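Local coordinates for protein beta-N-acetylglucosaminidase Nag2 (Vibrio harveyi, PDB 6EZR) that probably hydrolyses terminal non-reducing N-acetyl-D-hexosamine residues from N-acetyl-beta-D-hexosaminides, as a glycoside hydrolase of family 20, at residues Q183-F188 against D631-N636; E367-G372 against G435-P440; G486-Q491 against I502-S507. All blocks are in the same frame, centred on the assembly; numbering follows the deposited sequence.

Interaction 1. Residues Q183-F188 against D631-N636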
ATOM      1  N   GLN A 183       0.317 -11.875  25.908  1.00 52.11           N
ATOM      2  CA  GLN A 183       1.326 -12.935  25.873  1.00 56.72           C
ATOM      3  C   GLN A 183       2.483 -12.555  24.941  1.00 54.95           C
ATOM      4  O   GLN A 183       3.639 -12.538  25.364  1.00 52.43           O
ATOM      5  CB  GLN A 183       0.698 -14.267  25.436  1.00 59.76           C
ATOM      6  CG  GLN A 183       1.565 -15.496  25.708  1.00 63.28           C
ATOM      7  CD  GLN A 183       1.739 -15.791  27.194  1.00 67.07           C
ATOM      8  OE1 GLN A 183       0.810 -15.615  27.984  1.00 71.03           O
ATOM      9  NE2 GLN A 183       2.930 -16.246  27.580  1.00 68.28           N
ATOM     10  N   ARG A 184       2.154 -12.247  23.687  1.00 53.96           N
ATOM     11  CA  ARG A 184       3.151 -11.895  22.656  1.00 54.03           C
ATOM     12  C   ARG A 184       4.053 -10.709  23.012  1.00 53.45           C
ATOM     13  O   ARG A 184       5.272 -10.781  22.840  1.00 51.61           O
ATOM     14  CB  ARG A 184       2.452 -11.597  21.328  1.00 54.31           C
ATOM     15  CG  ARG A 184       3.384 -11.543  20.126  1.00 53.38           C
ATOM     16  CD  ARG A 184       2.615 -11.255  18.847  1.00 54.36           C
ATOM     17  NE  ARG A 184       1.979  -9.933  18.840  1.00 53.56           N
ATOM     18  CZ  ARG A 184       2.597  -8.764  18.638  1.00 52.44           C
ATOM     19  NH1 ARG A 184       3.910  -8.695  18.431  1.00 52.70           N
ATOM     20  NH2 ARG A 184       1.890  -7.636  18.646  1.00 52.04           N
ATOM     21  N   ILE A 185       3.444  -9.629  23.496  1.00 53.25           N
ATOM     22  CA  ILE A 185       4.161  -8.376  23.771  1.00 54.13           C
ATOM     23  C   ILE A 185       4.856  -8.432  25.132  1.00 55.49           C
ATOM     24  O   ILE A 185       6.078  -8.301  25.218  1.00 59.18           O
ATOM     25  CB  ILE A 185       3.207  -7.151  23.701  1.00 53.64           C
ATOM     26  CG1 ILE A 185       2.602  -7.028  22.292  1.00 52.52           C
ATOM     27  CG2 ILE A 185       3.937  -5.853  24.055  1.00 52.80           C
ATOM     28  CD1 ILE A 185       1.401  -6.113  22.206  1.00 54.27           C
ATOM     29  N   HIS A 186       4.062  -8.633  26.182  1.00 56.84           N
ATOM     30  CA  HIS A 186       4.509  -8.494  27.577  1.00 56.43           C
ATOM     31  C   HIS A 186       4.878  -9.789  28.308  1.00 57.24           C
ATOM     32  O   HIS A 186       5.456  -9.720  29.392  1.00 57.86           O
ATOM     33  CB  HIS A 186       3.431  -7.770  28.383  1.00 56.00           C
ATOM     34  CG  HIS A 186       3.171  -6.373  27.919  1.00 56.12           C
ATOM     35  ND1 HIS A 186       2.041  -6.024  27.213  1.00 53.97           N
ATOM     36  CD2 HIS A 186       3.894  -5.237  28.061  1.00 56.52           C
ATOM     37  CE1 HIS A 186       2.076  -4.732  26.943  1.00 54.30           C
ATOM     38  NE2 HIS A 186       3.191  -4.231  27.443  1.00 56.23           N
ATOM     39  N   GLN A 187       4.549 -10.944  27.723  1.00 57.02           N
ATOM     40  CA  GLN A 187       4.708 -12.265  28.376  1.00 59.28           C
ATOM     41  C   GLN A 187       3.833 -12.385  29.649  1.00 58.14           C
ATOM     42  O   GLN A 187       4.174 -13.087  30.607  1.00 56.07           O
ATOM     43  CB  GLN A 187       6.194 -12.597  28.648  1.00 61.71           C
ATOM     44  CG  GLN A 187       7.048 -12.757  27.390  1.00 64.39           C
ATOM     45  CD  GLN A 187       7.463 -11.433  26.743  1.00 66.78           C
ATOM     46  OE1 GLN A 187       7.890 -10.500  27.429  1.00 68.74           O
ATOM     47  NE2 GLN A 187       7.345 -11.348  25.413  1.00 65.94           N
ATOM     48  N   PHE A 188       2.686 -11.708  29.608  1.00 56.48           N
ATOM     49  CA  PHE A 188       1.722 -11.655  30.698  1.00 57.39           C
ATOM     50  C   PHE A 188       0.548 -12.581  30.374  1.00 57.51           C
ATOM     51  O   PHE A 188      -0.221 -12.322  29.449  1.00 55.44           O
ATOM     52  CB  PHE A 188       1.230 -10.222  30.881  1.00 56.77           C
ATOM     53  CG  PHE A 188       0.553  -9.985  32.189  1.00 56.66           C
ATOM     54  CD1 PHE A 188       1.310  -9.796  33.343  1.00 56.28           C
ATOM     55  CD2 PHE A 188      -0.833  -9.957  32.280  1.00 57.61           C
ATOM     56  CE1 PHE A 188       0.699  -9.573  34.562  1.00 55.93           C
ATOM     57  CE2 PHE A 188      -1.453  -9.737  33.503  1.00 58.79           C
ATOM     58  CZ  PHE A 188      -0.684  -9.542  34.644  1.00 58.40           C
ATOM     59  N   ASP A 631       8.563  -0.227  20.421  1.00 50.11           N
ATOM     60  CA  ASP A 631       9.910  -0.771  20.644  1.00 51.29           C
ATOM     61  C   ASP A 631       9.877  -2.190  21.190  1.00 48.98           C
ATOM     62  O   ASP A 631      10.636  -3.040  20.727  1.00 49.84           O
ATOM     63  CB  ASP A 631      10.711   0.100  21.618  1.00 54.36           C
ATOM     64  CG  ASP A 631      11.023   1.466  21.061  1.00 56.38           C
ATOM     65  OD1 ASP A 631      11.606   1.544  19.959  1.00 58.62           O
ATOM     66  OD2 ASP A 631      10.701   2.467  21.740  1.00 59.99           O
ATOM     67  N   LEU A 632       9.011  -2.448  22.170  1.00 48.60           N
ATOM     68  CA  LEU A 632       8.817  -3.806  22.696  1.00 48.33           C
ATOM     69  C   LEU A 632       8.490  -4.815  21.575  1.00 48.97           C
ATOM     70  O   LEU A 632       8.911  -5.971  21.641  1.00 49.28           O
ATOM     71  CB  LEU A 632       7.723  -3.824  23.770  1.00 49.91           C
ATOM     72  CG  LEU A 632       8.040  -3.131  25.108  1.00 51.43           C
ATOM     73  CD1 LEU A 632       6.770  -2.941  25.921  1.00 52.36           C
ATOM     74  CD2 LEU A 632       9.077  -3.887  25.932  1.00 50.98           C
ATOM     75  N   GLN A 633       7.770  -4.360  20.548  1.00 46.36           N
ATOM     76  CA  GLN A 633       7.444  -5.180  19.375  1.00 45.70           C
ATOM     77  C   GLN A 633       8.470  -5.114  18.227  1.00 44.85           C
ATOM     78  O   GLN A 633       8.280  -5.742  17.196  1.00 43.35           O
ATOM     79  CB  GLN A 633       6.079  -4.765  18.830  1.00 48.17           C
ATOM     80  CG  GLN A 633       4.956  -4.773  19.850  1.00 48.10           C
ATOM     81  CD  GLN A 633       3.698  -4.129  19.315  1.00 47.62           C
ATOM     82  OE1 GLN A 633       2.899  -4.774  18.643  1.00 46.04           O
ATOM     83  NE2 GLN A 633       3.510  -2.850  19.620  1.00 49.28           N
ATOM     84  N   GLY A 634       9.542  -4.351  18.400  1.00 46.87           N
ATOM     85  CA  GLY A 634      10.585  -4.209  17.381  1.00 47.92           C
ATOM     86  C   GLY A 634      10.129  -3.605  16.064  1.00 48.03           C
ATOM     87  O   GLY A 634      10.577  -4.031  15.001  1.00 48.59           O
ATOM     88  N   VAL A 635       9.238  -2.616  16.137  1.00 48.12           N
ATOM     89  CA  VAL A 635       8.751  -1.905  14.948  1.00 44.45           C
ATOM     90  C   VAL A 635       9.729  -0.785  14.612  1.00 42.50           C
ATOM     91  O   VAL A 635       9.945   0.109  15.430  1.00 40.46           O
ATOM     92  CB  VAL A 635       7.343  -1.309  15.170  1.00 44.67           C
ATOM     93  CG1 VAL A 635       6.847  -0.568  13.923  1.00 43.07           C
ATOM     94  CG2 VAL A 635       6.358  -2.402  15.573  1.00 44.62           C
ATOM     95  N   ASN A 636      10.296  -0.829  13.404  1.00 42.59           N
ATOM     96  CA  ASN A 636      11.255   0.181  12.916  1.00 41.63           C
ATOM     97  C   ASN A 636      10.571   1.475  12.440  1.00 41.03           C
ATOM     98  O   ASN A 636      10.647   1.837  11.262  1.00 41.39           O
ATOM     99  CB  ASN A 636      12.103  -0.420  11.786  1.00 42.12           C
ATOM    100  CG  ASN A 636      13.257   0.483  11.355  1.00 42.78           C
ATOM    101  OD1 ASN A 636      13.919   1.111  12.188  1.00 42.21           O
ATOM    102  ND2 ASN A 636      13.499   0.553  10.042  1.00 42.53           N
TER
HETATM  103  O   HOH W   1       3.955  -6.260  16.452  1.00 42.18           O
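Arg184 sends CG away from its backbone N (chi1 -166°) and then bends at chi3 (64°), a course that carries its guanidinium to Gln633, whose chain runs extended beyond CG. The two side chains cross at about a right angle where the ends of two helices meet: 172-186, from domain 2 of the family 20 hydrolase, and 616-632, which closes in a Schellman motif at Gly634. Arg184 NH2 donates to Gln633 OE1 over 3.0 Å, nearly straight at 162°. The acceptor lies in the guanidinium plane, whereas the donor is tilted from the carbonyl plane of the amide. The same NH2 forms a salt bridge with Glu181, and Gln633 NE2 donates to the backbone O of Leu629, so both polar ends are also tied to their own helices. Beside the polar pair the contact is apolar: Ile185 CG1 lies 4.1 Å from Gln633 CG, and Ile185 CG2 is 4.3 Å from Leu632 CB. Leu632 CD1 comes obliquely to the His186 ring, 4.1 Å from NE2. Helix 279-291 of the catalytic domain packs on both polar side chains, His291 touching Arg184 and Gln633. A water donates to Gln633 OE1 at 2.9 Å and weakly accepts from Arg184 NH1.

Interaction 2. Residues E367-G372 against G435-P440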
ATOM      1  N   GLU A 367      -7.997  -7.074  -4.507  1.00 42.91           N
ATOM      2  CA  GLU A 367      -8.025  -6.277  -5.738  1.00 42.49           C
ATOM      3  C   GLU A 367      -7.430  -7.037  -6.927  1.00 43.82           C
ATOM      4  O   GLU A 367      -6.301  -7.519  -6.858  1.00 43.55           O
ATOM      5  CB  GLU A 367      -7.289  -4.950  -5.555  1.00 42.81           C
ATOM      6  CG  GLU A 367      -7.370  -4.042  -6.783  1.00 42.96           C
ATOM      7  CD  GLU A 367      -6.602  -2.743  -6.651  1.00 41.07           C
ATOM      8  OE1 GLU A 367      -6.410  -2.241  -5.527  1.00 40.77           O
ATOM      9  OE2 GLU A 367      -6.167  -2.217  -7.690  1.00 42.26           O
ATOM     10  N   ILE A 368      -8.201  -7.108  -8.012  1.00 46.11           N
ATOM     11  CA  ILE A 368      -7.752  -7.630  -9.312  1.00 47.39           C
ATOM     12  C   ILE A 368      -7.830  -6.495 -10.350  1.00 49.19           C
ATOM     13  O   ILE A 368      -8.905  -6.182 -10.861  1.00 47.40           O
ATOM     14  CB  ILE A 368      -8.620  -8.832  -9.788  1.00 47.71           C
ATOM     15  CG1 ILE A 368      -8.695  -9.947  -8.727  1.00 47.99           C
ATOM     16  CG2 ILE A 368      -8.112  -9.382 -11.119  1.00 48.20           C
ATOM     17  CD1 ILE A 368      -7.372 -10.576  -8.328  1.00 49.16           C
ATOM     18  N   ASP A 369      -6.676  -5.903 -10.664  1.00 52.50           N
ATOM     19  CA  ASP A 369      -6.569  -4.774 -11.616  1.00 52.56           C
ATOM     20  C   ASP A 369      -6.888  -5.150 -13.078  1.00 49.69           C
ATOM     21  O   ASP A 369      -6.141  -5.914 -13.680  1.00 52.09           O
ATOM     22  CB  ASP A 369      -5.125  -4.212 -11.600  1.00 55.79           C
ATOM     23  CG  ASP A 369      -4.940  -2.988 -10.716  1.00 56.41           C
ATOM     24  OD1 ASP A 369      -5.888  -2.208 -10.496  1.00 57.50           O
ATOM     25  OD2 ASP A 369      -3.784  -2.779 -10.289  1.00 57.65           O
ATOM     26  N   VAL A 370      -7.975  -4.601 -13.638  1.00 46.34           N
ATOM     27  CA  VAL A 370      -8.292  -4.683 -15.094  1.00 45.06           C
ATOM     28  C   VAL A 370      -8.982  -3.389 -15.553  1.00 45.99           C
ATOM     29  O   VAL A 370      -9.542  -2.684 -14.705  1.00 46.23           O
ATOM     30  CB  VAL A 370      -9.222  -5.876 -15.461  1.00 44.53           C
ATOM     31  CG1 VAL A 370      -8.479  -7.197 -15.353  1.00 43.96           C
ATOM     32  CG2 VAL A 370     -10.501  -5.884 -14.629  1.00 44.89           C
ATOM     33  N   PRO A 371      -8.967  -3.051 -16.853  1.00 44.52           N
ATOM     34  CA  PRO A 371      -8.288  -3.787 -17.934  1.00 45.52           C
ATOM     35  C   PRO A 371      -6.820  -3.427 -18.121  1.00 43.41           C
ATOM     36  O   PRO A 371      -6.080  -4.196 -18.716  1.00 40.33           O
ATOM     37  CB  PRO A 371      -9.091  -3.402 -19.184  1.00 46.15           C
ATOM     38  CG  PRO A 371      -9.762  -2.118 -18.859  1.00 45.54           C
ATOM     39  CD  PRO A 371      -9.761  -1.921 -17.370  1.00 45.73           C
ATOM     40  N   GLY A 372      -6.417  -2.261 -17.628  1.00 43.61           N
ATOM     41  CA  GLY A 372      -5.023  -1.872 -17.579  1.00 42.57           C
ATOM     42  C   GLY A 372      -4.377  -2.459 -16.353  1.00 43.74           C
ATOM     43  O   GLY A 372      -4.983  -3.277 -15.655  1.00 44.81           O
ATOM     44  N   GLY A 435     -10.018  -2.458  -9.925  1.00 39.92           N
ATOM     45  CA  GLY A 435      -9.016  -1.544 -10.415  1.00 38.42           C
ATOM     46  C   GLY A 435      -9.753  -0.456 -11.154  1.00 38.63           C
ATOM     47  O   GLY A 435     -10.095   0.573 -10.581  1.00 39.19           O
ATOM     48  N   ALA A 436     -10.038  -0.718 -12.424  1.00 39.75           N
ATOM     49  CA  ALA A 436     -10.733   0.225 -13.291  1.00 39.64           C
ATOM     50  C   ALA A 436     -10.055   1.605 -13.379  1.00 41.33           C
ATOM     51  O   ALA A 436     -10.721   2.639 -13.391  1.00 41.80           O
ATOM     52  CB  ALA A 436     -12.189   0.351 -12.857  1.00 41.16           C
ATOM     53  N   ASP A 437      -8.726   1.617 -13.435  1.00 42.95           N
ATOM     54  CA  ASP A 437      -7.999   2.822 -13.826  1.00 44.86           C
ATOM     55  C   ASP A 437      -8.302   3.133 -15.301  1.00 43.12           C
ATOM     56  O   ASP A 437      -8.486   2.217 -16.101  1.00 43.17           O
ATOM     57  CB  ASP A 437      -6.492   2.630 -13.607  1.00 47.19           C
ATOM     58  CG  ASP A 437      -6.095   2.666 -12.131  1.00 51.60           C
ATOM     59  OD1 ASP A 437      -6.600   3.539 -11.382  1.00 54.50           O
ATOM     60  OD2 ASP A 437      -5.260   1.826 -11.719  1.00 54.60           O
ATOM     61  N   GLU A 438      -8.379   4.417 -15.646  1.00 41.80           N
ATOM     62  CA  GLU A 438      -8.596   4.834 -17.034  1.00 45.66           C
ATOM     63  C   GLU A 438      -7.438   4.301 -17.906  1.00 44.18           C
ATOM     64  O   GLU A 438      -6.259   4.386 -17.532  1.00 43.50           O
ATOM     65  CB  GLU A 438      -8.737   6.368 -17.143  1.00 48.83           C
ATOM     66  CG  GLU A 438      -8.988   6.934 -18.553  1.00 51.76           C
ATOM     67  CD  GLU A 438     -10.392   6.668 -19.108  1.00 54.93           C
ATOM     68  OE1 GLU A 438     -11.369   6.670 -18.329  1.00 56.70           O
ATOM     69  OE2 GLU A 438     -10.532   6.476 -20.343  1.00 56.44           O
ATOM     70  N   VAL A 439      -7.796   3.720 -19.047  1.00 42.40           N
ATOM     71  CA  VAL A 439      -6.809   3.108 -19.947  1.00 43.43           C
ATOM     72  C   VAL A 439      -6.066   4.218 -20.674  1.00 42.36           C
ATOM     73  O   VAL A 439      -6.595   5.320 -20.780  1.00 42.40           O
ATOM     74  CB  VAL A 439      -7.427   2.102 -20.965  1.00 42.39           C
ATOM     75  CG1 VAL A 439      -7.975   0.884 -20.248  1.00 43.80           C
ATOM     76  CG2 VAL A 439      -8.498   2.734 -21.846  1.00 42.88           C
ATOM     77  N   PRO A 440      -4.845   3.943 -21.177  1.00 41.98           N
ATOM     78  CA  PRO A 440      -4.109   4.966 -21.933  1.00 43.27           C
ATOM     79  C   PRO A 440      -4.871   5.408 -23.187  1.00 46.64           C
ATOM     80  O   PRO A 440      -5.527   4.574 -23.811  1.00 46.97           O
ATOM     81  CB  PRO A 440      -2.815   4.254 -22.329  1.00 43.21           C
ATOM     82  CG  PRO A 440      -2.729   3.045 -21.469  1.00 43.93           C
ATOM     83  CD  PRO A 440      -4.138   2.652 -21.180  1.00 43.34           C
TER
HETATM   84  O   HOH W   2      -6.865  -0.530 -12.663  1.00 44.85           O
HETATM   85  O   HOH W   3      -7.315  -0.216 -15.745  1.00 43.06           O
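The backbones of 367-372 and 435-440 run parallel where Val370 bridges Gly435 (CA to CA 5.7 Å), and Ala436 N donates to Val370 O at 3.1 Å, the N-H bent to 142° at the hydrogen. This is the C-terminal end of two neighbouring strands in the TIM-type barrel of family 20, the end from which active-site loops emerge. Beyond the bridge direct backbone pairing ends, and a water and an apolar contact take over; the peptide before Pro371 is cis where strand 363-370 ends.

Gly435 fits closely against Asp369, whose OD1 is 3.2 Å from Gly435 CA; its positive phi (91°) also suits glycine. Asp369 OD1 also lies 2.8 Å from Glu367 OE2 of its own strand, and it is 4.3 Å from Asp437 OD2. Between Asp369 and Asp437 sits a water that donates to Asp369 OD1 at 2.9 Å, accepts from Asp437 N and donates weakly to Asp437 OD2. A second water joins the loops by accepting from Gly372 N and donating to Asp437 O at 2.7 Å. Farther out, Pro371 CG meets Val439 CG1 at 3.8 Å, the side chains crossing at about a right angle. Val439 has CG1 beside its backbone N (chi1 -67°), the branch that touches the proline ring.

Between Asp437 and Val439 lies Glu438, the predicted proton donor, whose carboxylate here pairs with Lys463 and Lys495. Glu367 OE1 accepts from His298 and His300 of strand 296-303, while its OE2 accepts from Trp487 NE1. On the side to which Ile368 and Val370 point, helix 410-426 packs, covering Ile368 with Val419 and Ile423, and Val370 with Phe415 and Ile416.

Interaction 3. Residues G486-Q491 against I502-S507; sequences GWEEAQ and IYSWLS
Glu488 OE1 is gripped by three donors: Ser504 OG at 2.8 Å on its syn lone pair, Leu506 N at 3.1 Å from above the carboxylate plane (163° at the hydrogen), and, weakly, Trp505 N. OE2 accepts from a water bridging Gln491 NE2 and Ser504 OG. A bend at chi2 (68°), with CG anti to the backbone N, directs this carboxylate to the turn after strand 501-504. This lies at the C-terminal ends of two parallel strands of the family 20 barrel, paired through Tyr503 N to Gly486 O (2.8 Å) and Glu488 N to Tyr503 O (2.7 Å).

Glu488 CB sits over the Trp505 six-membered ring in a CH-pi contact, 3.6 Å from its centroid. Tyr503 turns an edge to the Trp487 face, offset, with planes at 88°, and Trp487 CE3 lies 3.4 Å from Tyr503 CB. Trp505 CD1 meets the same CE3 obliquely at 3.7 Å, completing an aromatic cluster; on the face carrying Ile502, its CD1 meets Ala490 CB of the following 3-10 turn. Two sound donors and a weak third on one buried carboxylate oxygen are consistent with an ionised Glu488 holding the turn of Trp505, near sugar-binding Trp546.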
ATOM      1  N   GLY A 486     -13.980   0.125  -7.261  1.00 37.45           N
ATOM      2  CA  GLY A 486     -13.066   0.642  -8.279  1.00 38.39           C
ATOM      3  C   GLY A 486     -12.365   1.917  -7.862  1.00 37.89           C
ATOM      4  O   GLY A 486     -12.795   2.593  -6.932  1.00 39.01           O
ATOM      5  N   TRP A 487     -11.280   2.238  -8.563  1.00 35.95           N
ATOM      6  CA  TRP A 487     -10.538   3.469  -8.327  1.00 36.36           C
ATOM      7  C   TRP A 487     -11.235   4.686  -8.945  1.00 38.56           C
ATOM      8  O   TRP A 487     -12.067   4.552  -9.844  1.00 40.87           O
ATOM      9  CB  TRP A 487      -9.130   3.358  -8.901  1.00 35.13           C
ATOM     10  CG  TRP A 487      -8.229   2.417  -8.157  1.00 34.55           C
ATOM     11  CD1 TRP A 487      -7.594   1.327  -8.664  1.00 35.35           C
ATOM     12  CD2 TRP A 487      -7.834   2.507  -6.782  1.00 33.70           C
ATOM     13  NE1 TRP A 487      -6.846   0.715  -7.687  1.00 35.07           N
ATOM     14  CE2 TRP A 487      -6.970   1.426  -6.525  1.00 34.29           C
ATOM     15  CE3 TRP A 487      -8.138   3.391  -5.737  1.00 33.91           C
ATOM     16  CZ2 TRP A 487      -6.407   1.202  -5.269  1.00 36.04           C
ATOM     17  CZ3 TRP A 487      -7.585   3.168  -4.491  1.00 33.36           C
ATOM     18  CH2 TRP A 487      -6.729   2.082  -4.263  1.00 33.69           C
ATOM     19  N   GLU A 488     -10.890   5.854  -8.404  1.00 39.02           N
ATOM     20  CA  GLU A 488     -11.230   7.204  -8.909  1.00 39.51           C
ATOM     21  C   GLU A 488     -11.939   7.315 -10.275  1.00 39.92           C
ATOM     22  O   GLU A 488     -13.091   7.751 -10.368  1.00 39.92           O
ATOM     23  CB  GLU A 488      -9.918   8.029  -8.929  1.00 38.47           C
ATOM     24  CG  GLU A 488     -10.034   9.485  -9.350  1.00 39.68           C
ATOM     25  CD  GLU A 488     -10.796  10.340  -8.352  1.00 43.11           C
ATOM     26  OE1 GLU A 488     -10.587  10.174  -7.133  1.00 40.51           O
ATOM     27  OE2 GLU A 488     -11.585  11.204  -8.795  1.00 45.44           O
ATOM     28  N   GLU A 489     -11.238   6.909 -11.326  1.00 40.67           N
ATOM     29  CA  GLU A 489     -11.670   7.169 -12.698  1.00 42.11           C
ATOM     30  C   GLU A 489     -12.806   6.268 -13.203  1.00 42.98           C
ATOM     31  O   GLU A 489     -13.362   6.528 -14.271  1.00 42.59           O
ATOM     32  CB  GLU A 489     -10.480   7.078 -13.637  1.00 43.12           C
ATOM     33  CG  GLU A 489      -9.359   8.048 -13.294  1.00 43.68           C
ATOM     34  CD  GLU A 489      -8.036   7.619 -13.883  1.00 45.84           C
ATOM     35  OE1 GLU A 489      -7.621   6.459 -13.622  1.00 45.60           O
ATOM     36  OE2 GLU A 489      -7.428   8.433 -14.612  1.00 45.60           O
ATOM     37  N   ALA A 490     -13.165   5.236 -12.442  1.00 43.40           N
ATOM     38  CA  ALA A 490     -14.350   4.423 -12.751  1.00 48.10           C
ATOM     39  C   ALA A 490     -15.671   5.213 -12.829  1.00 49.89           C
ATOM     40  O   ALA A 490     -16.595   4.765 -13.495  1.00 50.28           O
ATOM     41  CB  ALA A 490     -14.484   3.279 -11.758  1.00 48.38           C
ATOM     42  N   GLN A 491     -15.750   6.364 -12.157  1.00 51.89           N
ATOM     43  CA  GLN A 491     -16.960   7.208 -12.145  1.00 52.49           C
ATOM     44  C   GLN A 491     -17.290   7.909 -13.459  1.00 52.45           C
ATOM     45  O   GLN A 491     -18.443   8.270 -13.678  1.00 55.60           O
ATOM     46  CB  GLN A 491     -16.861   8.287 -11.046  1.00 52.37           C
ATOM     47  CG  GLN A 491     -15.876   9.415 -11.354  1.00 52.25           C
ATOM     48  CD  GLN A 491     -15.767  10.438 -10.239  1.00 53.17           C
ATOM     49  OE1 GLN A 491     -16.573  11.371 -10.164  1.00 53.62           O
ATOM     50  NE2 GLN A 491     -14.749  10.293  -9.387  1.00 50.68           N
ATOM     51  N   ILE A 502     -16.523   3.724  -5.218  1.00 42.47           N
ATOM     52  CA  ILE A 502     -15.420   4.483  -5.798  1.00 42.74           C
ATOM     53  C   ILE A 502     -14.409   4.828  -4.711  1.00 42.90           C
ATOM     54  O   ILE A 502     -14.772   5.368  -3.671  1.00 44.70           O
ATOM     55  CB  ILE A 502     -15.969   5.767  -6.467  1.00 42.08           C
ATOM     56  CG1 ILE A 502     -17.049   5.403  -7.499  1.00 41.33           C
ATOM     57  CG2 ILE A 502     -14.865   6.592  -7.117  1.00 40.83           C
ATOM     58  CD1 ILE A 502     -16.617   4.407  -8.563  1.00 42.52           C
ATOM     59  N   TYR A 503     -13.145   4.501  -4.961  1.00 41.50           N
ATOM     60  CA  TYR A 503     -12.043   4.843  -4.068  1.00 39.82           C
ATOM     61  C   TYR A 503     -11.395   6.086  -4.675  1.00 38.50           C
ATOM     62  O   TYR A 503     -10.691   6.003  -5.681  1.00 37.98           O
ATOM     63  CB  TYR A 503     -11.050   3.670  -3.951  1.00 41.15           C
ATOM     64  CG  TYR A 503     -11.483   2.565  -2.989  1.00 40.66           C
ATOM     65  CD1 TYR A 503     -12.758   1.993  -3.072  1.00 43.16           C
ATOM     66  CD2 TYR A 503     -10.616   2.078  -2.004  1.00 40.72           C
ATOM     67  CE1 TYR A 503     -13.160   0.985  -2.201  1.00 41.24           C
ATOM     68  CE2 TYR A 503     -11.018   1.067  -1.124  1.00 40.67           C
ATOM     69  CZ  TYR A 503     -12.294   0.522  -1.236  1.00 40.55           C
ATOM     70  OH  TYR A 503     -12.723  -0.479  -0.388  1.00 39.97           O
ATOM     71  N   SER A 504     -11.681   7.241  -4.082  1.00 37.97           N
ATOM     72  CA  SER A 504     -11.286   8.525  -4.633  1.00 37.98           C
ATOM     73  C   SER A 504      -9.940   9.005  -4.093  1.00 40.41           C
ATOM     74  O   SER A 504      -9.791   9.188  -2.886  1.00 40.08           O
ATOM     75  CB  SER A 504     -12.352   9.572  -4.331  1.00 37.08           C
ATOM     76  OG  SER A 504     -11.987  10.839  -4.860  1.00 37.07           O
ATOM     77  N   TRP A 505      -8.973   9.227  -4.986  1.00 42.75           N
ATOM     78  CA  TRP A 505      -7.655   9.754  -4.579  1.00 44.04           C
ATOM     79  C   TRP A 505      -7.310  11.156  -5.079  1.00 43.66           C
ATOM     80  O   TRP A 505      -6.282  11.702  -4.679  1.00 41.56           O
ATOM     81  CB  TRP A 505      -6.501   8.767  -4.860  1.00 45.19           C
ATOM     82  CG  TRP A 505      -6.514   8.023  -6.147  1.00 47.89           C
ATOM     83  CD1 TRP A 505      -6.556   6.664  -6.297  1.00 50.11           C
ATOM     84  CD2 TRP A 505      -6.427   8.568  -7.464  1.00 48.62           C
ATOM     85  NE1 TRP A 505      -6.525   6.331  -7.626  1.00 51.33           N
ATOM     86  CE2 TRP A 505      -6.446   7.479  -8.366  1.00 50.25           C
ATOM     87  CE3 TRP A 505      -6.345   9.868  -7.976  1.00 49.77           C
ATOM     88  CZ2 TRP A 505      -6.389   7.653  -9.749  1.00 50.11           C
ATOM     89  CZ3 TRP A 505      -6.288  10.039  -9.350  1.00 51.32           C
ATOM     90  CH2 TRP A 505      -6.312   8.936 -10.224  1.00 50.35           C
ATOM     91  N   LEU A 506      -8.163  11.753  -5.911  1.00 44.99           N
ATOM     92  CA  LEU A 506      -7.850  13.049  -6.508  1.00 43.98           C
ATOM     93  C   LEU A 506      -7.933  14.180  -5.474  1.00 46.40           C
ATOM     94  O   LEU A 506      -6.951  14.879  -5.229  1.00 44.77           O
ATOM     95  CB  LEU A 506      -8.768  13.329  -7.696  1.00 44.99           C
ATOM     96  CG  LEU A 506      -8.399  14.569  -8.530  1.00 46.48           C
ATOM     97  CD1 LEU A 506      -7.047  14.451  -9.234  1.00 46.58           C
ATOM     98  CD2 LEU A 506      -9.495  14.834  -9.545  1.00 47.08           C
ATOM     99  N   SER A 507      -9.109  14.332  -4.867  1.00 46.73           N
ATOM    100  CA  SER A 507      -9.376  15.410  -3.913  1.00 46.53           C
ATOM    101  C   SER A 507     -10.678  15.157  -3.158  1.00 45.92           C
ATOM    102  O   SER A 507     -11.512  14.351  -3.582  1.00 43.42           O
ATOM    103  CB  SER A 507      -9.492  16.747  -4.646  1.00 46.82           C
ATOM    104  OG  SER A 507     -10.634  16.755  -5.490  1.00 46.45           O
TER
HETATM  105  O   HOH W   4     -13.817  11.434  -7.066  1.00 39.18           O

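In the fold
Interactions 2 and 3 are neighbours in one barrel sheet, their centres 12 Å apart: Gly435 O and Trp487 N, 2.9 Å apart, probably join the strands, and Glu438 N and Glu489 OE1, 3.0 Å apart, probably link the loops. Together they build part of the active-site end, with the predicted proton donor in 435-440. The side chain of Asp369 is about 7 Å from that of sugar-binding Arg274, and that of Trp505 about 6 Å from Trp546. Interaction 1 stands apart, its centre 40 Å from interaction 2 and 38 Å from interaction 3, across the chain's centre. Along the sequence it encloses both, bringing helix 616-632 back to helix 172-186.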